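Ddb_g0293866 (Dictyostelium discoideum, PDB 5LW6) binds ADP-ribose through the macrodomain that makes up this chain, one part of a longer protein that probably acts in sensing DNA damage. Local coordinates at residues K155-P158 with Q159-Q162; G170-E173 with K174-N178; D119-D122 with K123-I127. All coordinates share one frame; numbering follows the deposited sequence.

Contact 1 (K155-P158 with Q159-Q162); sequences KKTP and QNKQ
Asn160 turns back onto Thr157 because its CG sits between its own backbone N and carbonyl carbon (chi1 63°), and Thr157 OG1 takes the same kind of place on its own residue (chi1 81°), near the backbone N-H groups of Gln159 and Asn160. The setting is a beta turn of type I shape from Thr157 to Asn160, closing the loop of the macrodomain between strand 145-149 and helix 161-167. Its backbone bond runs from Asn160 N to Thr157 O, 3.2 Å, with the donor well above the carbonyl plane rather than on a lone pair. The shorter bond goes the other way: Thr157 N donates to Asn160 OD1 at 2.7 Å, nearly straight at 166°. The two residues are therefore joined reciprocally, a carboxamide oxygen taking the N-H of the very residue whose carbonyl takes the asparagine N-H. Thr157 OG1 adds weak bonds from inside the turn, accepting from Gln159 N at 3.1 Å and from Asn160 N at 3.3 Å.

Although Asn160 stands at the N-cap position of the helix, its side chain makes no capping bond; its oxygen is spent on the preceding turn. The amide nitrogen faces elsewhere, with a weak hydrogen bond to Thr148 OG1. Lys156 sends its CG past Asn160 OD1 at 4.1 Å, and the Gln159 amide bends back beside the proline, NE2 lying 3.9 Å from Pro158 CB, while its OE1 is held by Lys226. Lys161 swings its amine outward to a salt bridge with Glu165. A water ties the buried asparagine to the chain further back: it accepts from Asn160 ND2 at 3.0 Å and donates to Lys155 O at 2.7 Å.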
loop_
_atom_site.group_PDB
_atom_site.type_symbol
_atom_site.label_atom_id
_atom_site.label_comp_id
_atom_site.label_asym_id
_atom_site.label_seq_id
_atom_site.Cartn_x
_atom_site.Cartn_y
_atom_site.Cartn_z
ATOM N N LYS A 155 4.808 -0.064 14.157
ATOM C CA LYS A 155 5.985 0.740 14.514
ATOM C C LYS A 155 6.961 0.789 13.339
ATOM O O LYS A 155 6.941 -0.033 12.395
ATOM C CB LYS A 155 6.704 0.118 15.709
ATOM C CG LYS A 155 5.912 0.346 16.975
ATOM C CD LYS A 155 6.606 -0.184 18.198
ATOM C CE LYS A 155 5.651 -0.120 19.392
ATOM N NZ LYS A 155 4.535 -1.126 19.283
ATOM N N LYS A 156 7.879 1.693 13.473
ATOM C CA LYS A 156 8.986 1.758 12.488
ATOM C C LYS A 156 9.661 0.451 12.226
ATOM O O LYS A 156 9.950 -0.320 13.180
ATOM C CB LYS A 156 9.995 2.751 12.998
ATOM C CG LYS A 156 11.149 2.907 12.040
ATOM C CD LYS A 156 12.104 3.954 12.589
ATOM C CE LYS A 156 13.285 3.273 13.229
ATOM N NZ LYS A 156 13.815 4.212 14.252
ATOM N N THR A 157 9.882 0.119 10.952
ATOM C CA THR A 157 10.684 -1.051 10.631
ATOM C C THR A 157 11.951 -0.598 9.925
ATOM O O THR A 157 11.978 0.549 9.479
ATOM C CB THR A 157 9.951 -2.048 9.691
ATOM O OG1 THR A 157 10.058 -1.608 8.352
ATOM C CG2 THR A 157 8.500 -2.187 10.001
ATOM N N PRO A 158 12.970 -1.485 9.781
ATOM C CA PRO A 158 14.146 -1.042 9.056
ATOM C C PRO A 158 13.843 -0.690 7.590
ATOM O O PRO A 158 14.561 0.129 6.968
ATOM C CB PRO A 158 15.080 -2.244 9.148
ATOM C CG PRO A 158 14.635 -2.966 10.339
ATOM C CD PRO A 158 13.149 -2.862 10.309
ATOM N N GLN A 159 12.795 -1.302 7.033
ATOM C CA GLN A 159 12.408 -1.034 5.642
ATOM C C GLN A 159 11.643 0.258 5.399
ATOM O O GLN A 159 11.477 0.662 4.229
ATOM C CB GLN A 159 11.573 -2.196 5.129
ATOM C CG GLN A 159 12.426 -3.422 4.820
ATOM C CD GLN A 159 12.969 -4.131 6.053
ATOM O OE1 GLN A 159 12.272 -4.379 7.035
ATOM N NE2 GLN A 159 14.220 -4.453 5.997
ATOM N N ASN A 160 11.106 0.849 6.453
ATOM C CA ASN A 160 10.431 2.171 6.322
ATOM C C ASN A 160 11.006 3.205 7.258
ATOM O O ASN A 160 10.401 4.197 7.557
ATOM C CB ASN A 160 8.912 2.036 6.428
ATOM C CG ASN A 160 8.447 1.520 7.757
ATOM O OD1 ASN A 160 9.187 1.531 8.744
ATOM N ND2 ASN A 160 7.204 1.105 7.805
ATOM N N LYS A 161 12.251 2.997 7.630
ATOM C CA LYS A 161 12.983 3.964 8.435
ATOM C C LYS A 161 12.943 5.355 7.872
ATOM O O LYS A 161 12.708 6.322 8.577
ATOM C CB LYS A 161 14.445 3.441 8.539
ATOM C CG LYS A 161 15.412 4.354 9.292
ATOM C CD LYS A 161 16.783 3.675 9.309
ATOM C CE LYS A 161 17.772 4.324 10.312
ATOM N NZ LYS A 161 17.917 5.767 10.073
ATOM N N GLN A 162 13.112 5.467 6.567
ATOM C CA GLN A 162 13.242 6.829 5.928
ATOM C C GLN A 162 11.952 7.591 6.001
ATOM O O GLN A 162 11.930 8.739 6.374
ATOM C CB GLN A 162 13.712 6.703 4.495
ATOM C CG GLN A 162 13.791 7.965 3.708
ATOM C CD GLN A 162 14.806 8.943 4.289
ATOM O OE1 GLN A 162 15.942 8.586 4.621
ATOM N NE2 GLN A 162 14.368 10.166 4.480
HETATM O O HOH W 1 5.452 0.663 10.239
#

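Contact 2 (G170-E173 with K174-N178); sequences GTFE and KVTKN
Phe172 O takes two hydrogen bonds from one residue: Thr176 OG1 donates to it at 2.7 Å and Thr176 N at 2.8 Å, reaching it from opposite faces of the carbonyl plane. The hydroxyl can do so because OG1 lies beside its own backbone N, anti to the carbonyl carbon (chi1 -58°), which turns it back toward the carbonyl one turn earlier in helix 169-179. The regular i to i+4 ladder flanks this pair, with Val175 N on Thr171 O at 3.1 Å and Lys177 N on Glu173 O at 3.0 Å.

The same hydroxyl also lies over one face of the Phe172 ring, offset toward its rim, with Thr176 OG1 3.7 Å from Phe172 CE2. Val175 CG2 rests 3.4 Å from Thr171 O. Beyond the helix, Phe172 meets Tyr164 edge-to-face and, together with Val175 and Thr176, packs on Ile192 of strand 189-193. Glu173 sends its carboxylate to Lys156 N. The buried threonine spends its hydroxyl proton within its own helix, which probably lets this polar group lie against the apolar Ile192 and Leu216 of the sheet.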
loop_
_atom_site.group_PDB
_atom_site.type_symbol
_atom_site.label_atom_id
_atom_site.label_comp_id
_atom_site.label_asym_id
_atom_site.label_seq_id
_atom_site.Cartn_x
_atom_site.Cartn_y
_atom_site.Cartn_z
ATOM N N GLY A 170 8.837 9.270 16.858
ATOM C CA GLY A 170 8.128 9.281 18.146
ATOM C C GLY A 170 6.741 9.848 17.972
ATOM O O GLY A 170 5.736 9.294 18.475
ATOM N N THR A 171 6.643 10.927 17.194
ATOM C CA THR A 171 5.367 11.582 17.028
ATOM C C THR A 171 4.398 10.633 16.287
ATOM O O THR A 171 3.263 10.446 16.698
ATOM C CB THR A 171 5.457 12.902 16.249
ATOM O OG1 THR A 171 6.439 13.764 16.881
ATOM C CG2 THR A 171 4.076 13.569 16.248
ATOM N N PHE A 172 4.886 10.047 15.191
ATOM C CA PHE A 172 3.990 9.246 14.383
ATOM C C PHE A 172 3.559 7.968 15.160
ATOM O O PHE A 172 2.398 7.553 15.067
ATOM C CB PHE A 172 4.650 8.902 13.085
ATOM C CG PHE A 172 3.713 8.272 12.076
ATOM C CD1 PHE A 172 2.772 9.016 11.414
ATOM C CD2 PHE A 172 3.841 6.916 11.708
ATOM C CE1 PHE A 172 1.896 8.432 10.510
ATOM C CE2 PHE A 172 2.976 6.338 10.832
ATOM C CZ PHE A 172 2.025 7.105 10.200
ATOM N N GLU A 173 4.465 7.380 15.884
ATOM C CA GLU A 173 4.175 6.151 16.625
ATOM C C GLU A 173 3.158 6.371 17.735
ATOM O O GLU A 173 2.312 5.516 17.968
ATOM C CB GLU A 173 5.445 5.564 17.158
ATOM C CG GLU A 173 6.296 4.914 16.066
ATOM C CD GLU A 173 7.442 4.072 16.620
ATOM O OE1 GLU A 173 7.699 4.125 17.876
ATOM O OE2 GLU A 173 8.106 3.334 15.856
ATOM N N LYS A 174 3.252 7.513 18.375
ATOM C CA LYS A 174 2.293 7.954 19.357
ATOM C C LYS A 174 0.898 8.182 18.794
ATOM O O LYS A 174 -0.059 7.683 19.351
ATOM C CB LYS A 174 2.789 9.200 20.047
ATOM C CG LYS A 174 1.925 9.650 21.214
ATOM C CD LYS A 174 2.225 11.081 21.567
ATOM C CE LYS A 174 3.271 11.111 22.653
ATOM N NZ LYS A 174 3.691 12.518 22.890
ATOM N N VAL A 175 0.802 8.907 17.678
ATOM C CA VAL A 175 -0.421 9.065 16.997
ATOM C C VAL A 175 -0.988 7.694 16.560
ATOM O O VAL A 175 -2.179 7.490 16.702
ATOM C CB VAL A 175 -0.269 9.974 15.769
ATOM C CG1 VAL A 175 -1.520 9.914 14.966
ATOM C CG2 VAL A 175 0.013 11.416 16.198
ATOM N N THR A 176 -0.144 6.793 16.059
ATOM C CA THR A 176 -0.585 5.474 15.592
ATOM C C THR A 176 -1.228 4.676 16.744
ATOM O O THR A 176 -2.333 4.168 16.591
ATOM C CB THR A 176 0.573 4.725 14.971
ATOM O OG1 THR A 176 1.097 5.524 13.863
ATOM C CG2 THR A 176 0.145 3.335 14.485
ATOM N N LYS A 177 -0.518 4.672 17.867
ATOM C CA LYS A 177 -0.935 3.947 19.109
ATOM C C LYS A 177 -2.255 4.551 19.664
ATOM O O LYS A 177 -3.113 3.851 20.156
ATOM C CB LYS A 177 0.254 4.001 20.085
ATOM C CG LYS A 177 0.402 3.034 21.293
ATOM C CD LYS A 177 0.042 1.526 21.112
ATOM C CE LYS A 177 -0.490 0.902 22.416
ATOM N NZ LYS A 177 -1.373 1.819 23.226
ATOM N N ASN A 178 -2.439 5.842 19.544
ATOM C CA ASN A 178 -3.688 6.475 19.940
ATOM C C ASN A 178 -4.829 6.106 19.085
ATOM O O ASN A 178 -5.933 5.841 19.562
ATOM C CB ASN A 178 -3.541 7.986 20.044
ATOM C CG ASN A 178 -2.859 8.382 21.315
ATOM O OD1 ASN A 178 -2.938 7.665 22.339
ATOM N ND2 ASN A 178 -2.198 9.527 21.293
#

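Contact 3 (D119-D122 with K123-I127); sequences DKWD and KRFEI
Trp121 leads into the contact with its indole NE1, which donates to Phe125 O at 2.8 Å. The oxygen lies almost in the indole plane, while the donor stands well above the carbonyl plane. Alongside, the five-membered ring and the Phe125 ring are near parallel, 20° apart, but slid so far that they barely overlap, their centroids 5.4 Å apart; Trp121 CZ2 meets Phe125 CE2 at 3.7 Å. Ile127 CD1 meets the edge of the indole at Trp121 CH2, 4.0 Å away. Phe113 and Lys114 of helix 107-116 also touch the indole.

Asp122 follows with CG anti to its backbone N (chi1 -161°), which throws the carboxylate forward onto Arg124. Asp122 OD1 uses its anti lone pair for Arg124 N, 2.9 Å, and takes Arg124 NE on its syn side, though well out of the carboxylate plane, at 3.0 Å. Asp122 OD2 meets Arg124 NH2 in the same tilted way at 3.0 Å, completing a side-on, two-pronged salt bridge with the two planes 33° apart. The buried guanidinium is also gripped by backbone carbonyls, NH1 by those of His88 and Glu91 and NH2 by Leu85 O. An alanine in place of Asp122 would probably leave the arginine charge with carbonyl partners but without its anion here, and the Arg124 N-H without this acceptor. The backbone of Asp122 closes the turn, its O accepting from Phe125 N at 3.0 Å.

A type I beta turn from Asp122 to Phe125 is thus combined with an Asx turn, and it delivers the chain from helix 107-116 into edge strand 125-130, completing the beta-alpha-beta crossover from strand 95-101.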
loop_
_atom_site.group_PDB
_atom_site.type_symbol
_atom_site.label_atom_id
_atom_site.label_comp_id
_atom_site.label_asym_id
_atom_site.label_seq_id
_atom_site.Cartn_x
_atom_site.Cartn_y
_atom_site.Cartn_z
ATOM N N ASP A 119 -4.489 -7.060 -22.112
ATOM C CA ASP A 119 -3.948 -6.006 -23.004
ATOM C C ASP A 119 -4.681 -4.675 -22.984
ATOM O O ASP A 119 -4.635 -3.929 -23.971
ATOM C CB ASP A 119 -3.752 -6.521 -24.483
ATOM C CG ASP A 119 -2.519 -7.411 -24.637
ATOM O OD1 ASP A 119 -1.428 -6.998 -24.189
ATOM O OD2 ASP A 119 -2.637 -8.572 -25.148
ATOM N N LYS A 120 -5.351 -4.364 -21.868
ATOM C CA LYS A 120 -6.076 -3.117 -21.725
ATOM C C LYS A 120 -5.609 -2.537 -20.403
ATOM O O LYS A 120 -6.326 -2.444 -19.451
ATOM C CB LYS A 120 -7.579 -3.290 -21.783
ATOM C CG LYS A 120 -8.115 -3.708 -23.177
ATOM C CD LYS A 120 -9.550 -4.153 -23.139
ATOM C CE LYS A 120 -9.644 -5.528 -22.526
ATOM N NZ LYS A 120 -11.052 -5.963 -22.479
ATOM N N TRP A 121 -4.373 -2.123 -20.393
ATOM C CA TRP A 121 -3.782 -1.513 -19.179
ATOM C C TRP A 121 -4.466 -0.184 -18.880
ATOM O O TRP A 121 -4.463 0.720 -19.682
ATOM C CB TRP A 121 -2.302 -1.340 -19.405
ATOM C CG TRP A 121 -1.512 -0.959 -18.231
ATOM C CD1 TRP A 121 -1.654 0.168 -17.437
ATOM C CD2 TRP A 121 -0.385 -1.691 -17.682
ATOM N NE1 TRP A 121 -0.696 0.174 -16.451
ATOM C CE2 TRP A 121 0.108 -0.935 -16.594
ATOM C CE3 TRP A 121 0.246 -2.892 -18.019
ATOM C CZ2 TRP A 121 1.178 -1.356 -15.850
ATOM C CZ3 TRP A 121 1.325 -3.281 -17.352
ATOM C CH2 TRP A 121 1.768 -2.543 -16.207
ATOM N N ASP A 122 -5.081 -0.049 -17.715
ATOM C CA ASP A 122 -5.766 1.177 -17.337
ATOM C C ASP A 122 -4.822 2.355 -17.199
ATOM O O ASP A 122 -3.839 2.263 -16.492
ATOM C CB ASP A 122 -6.503 0.920 -16.009
ATOM C CG ASP A 122 -7.576 1.916 -15.736
ATOM O OD1 ASP A 122 -7.278 3.141 -15.719
ATOM O OD2 ASP A 122 -8.756 1.482 -15.615
ATOM N N LYS A 123 -5.094 3.468 -17.899
ATOM C CA LYS A 123 -4.273 4.707 -17.826
ATOM C C LYS A 123 -4.069 5.216 -16.410
ATOM O O LYS A 123 -3.135 5.919 -16.168
ATOM C CB LYS A 123 -4.877 5.864 -18.687
ATOM C CG LYS A 123 -6.279 6.294 -18.248
ATOM C CD LYS A 123 -7.004 7.412 -19.066
ATOM C CE LYS A 123 -8.234 7.812 -18.236
ATOM N NZ LYS A 123 -9.252 8.663 -18.903
ATOM N N ARG A 124 -4.947 4.829 -15.480
ATOM C CA ARG A 124 -4.870 5.272 -14.091
ATOM C C ARG A 124 -3.917 4.466 -13.245
ATOM O O ARG A 124 -3.706 4.846 -12.117
ATOM C CB ARG A 124 -6.212 5.237 -13.426
ATOM C CG ARG A 124 -7.250 6.210 -14.006
ATOM C CD ARG A 124 -8.649 5.906 -13.532
ATOM N NE ARG A 124 -9.153 4.599 -13.919
ATOM C CZ ARG A 124 -10.280 4.065 -13.428
ATOM N NH1 ARG A 124 -11.001 4.711 -12.556
ATOM N NH2 ARG A 124 -10.692 2.868 -13.820
ATOM N N PHE A 125 -3.341 3.396 -13.801
ATOM C CA PHE A 125 -2.394 2.569 -13.048
ATOM C C PHE A 125 -1.018 2.639 -13.620
ATOM O O PHE A 125 -0.843 2.493 -14.856
ATOM C CB PHE A 125 -2.846 1.134 -13.083
ATOM C CG PHE A 125 -1.892 0.200 -12.445
ATOM C CD1 PHE A 125 -1.486 0.379 -11.135
ATOM C CD2 PHE A 125 -1.366 -0.853 -13.174
ATOM C CE1 PHE A 125 -0.573 -0.514 -10.577
ATOM C CE2 PHE A 125 -0.497 -1.750 -12.625
ATOM C CZ PHE A 125 -0.081 -1.554 -11.318
ATOM N N GLU A 126 -0.036 2.965 -12.780
ATOM C CA GLU A 126 1.373 2.962 -13.215
ATOM C C GLU A 126 2.233 2.197 -12.249
ATOM O O GLU A 126 1.927 2.136 -11.038
ATOM C CB GLU A 126 1.945 4.379 -13.207
ATOM C CG GLU A 126 1.208 5.304 -14.127
ATOM C CD GLU A 126 1.777 6.728 -14.154
ATOM O OE1 GLU A 126 2.637 7.087 -13.275
ATOM O OE2 GLU A 126 1.329 7.485 -15.087
ATOM N N ILE A 127 3.294 1.610 -12.786
ATOM C CA ILE A 127 4.336 0.967 -11.944
ATOM C C ILE A 127 5.530 1.826 -11.973
ATOM O O ILE A 127 5.993 2.208 -13.055
ATOM C CB ILE A 127 4.656 -0.451 -12.467
ATOM C CG1 ILE A 127 3.470 -1.376 -12.204
ATOM C CG2 ILE A 127 5.913 -0.984 -11.836
ATOM C CD1 ILE A 127 3.596 -2.791 -12.693
#

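In the fold
Contacts 1 and 2 are neighbours: contact 1 leads into helix 161-167 and contact 2 lies on the next helix, 169-179, and they are joined where Glu173 OE2 meets Lys156 N, probably by a hydrogen bond. Contact 3 sits on the opposite side of the chain's centre, its own centre about 35 Å from that of contact 2, at the other margin of the sheet. Contact 1 is a surface turn held by polar backbone and amide bonds; contacts 2 and 3 are partly buried, each with a phenylalanine turned into the protein interior. Charge marks the difference: only contact 3 carries a salt bridge between its two segments, whereas contact 2 relies on a helical ladder and a neutral hydroxyl.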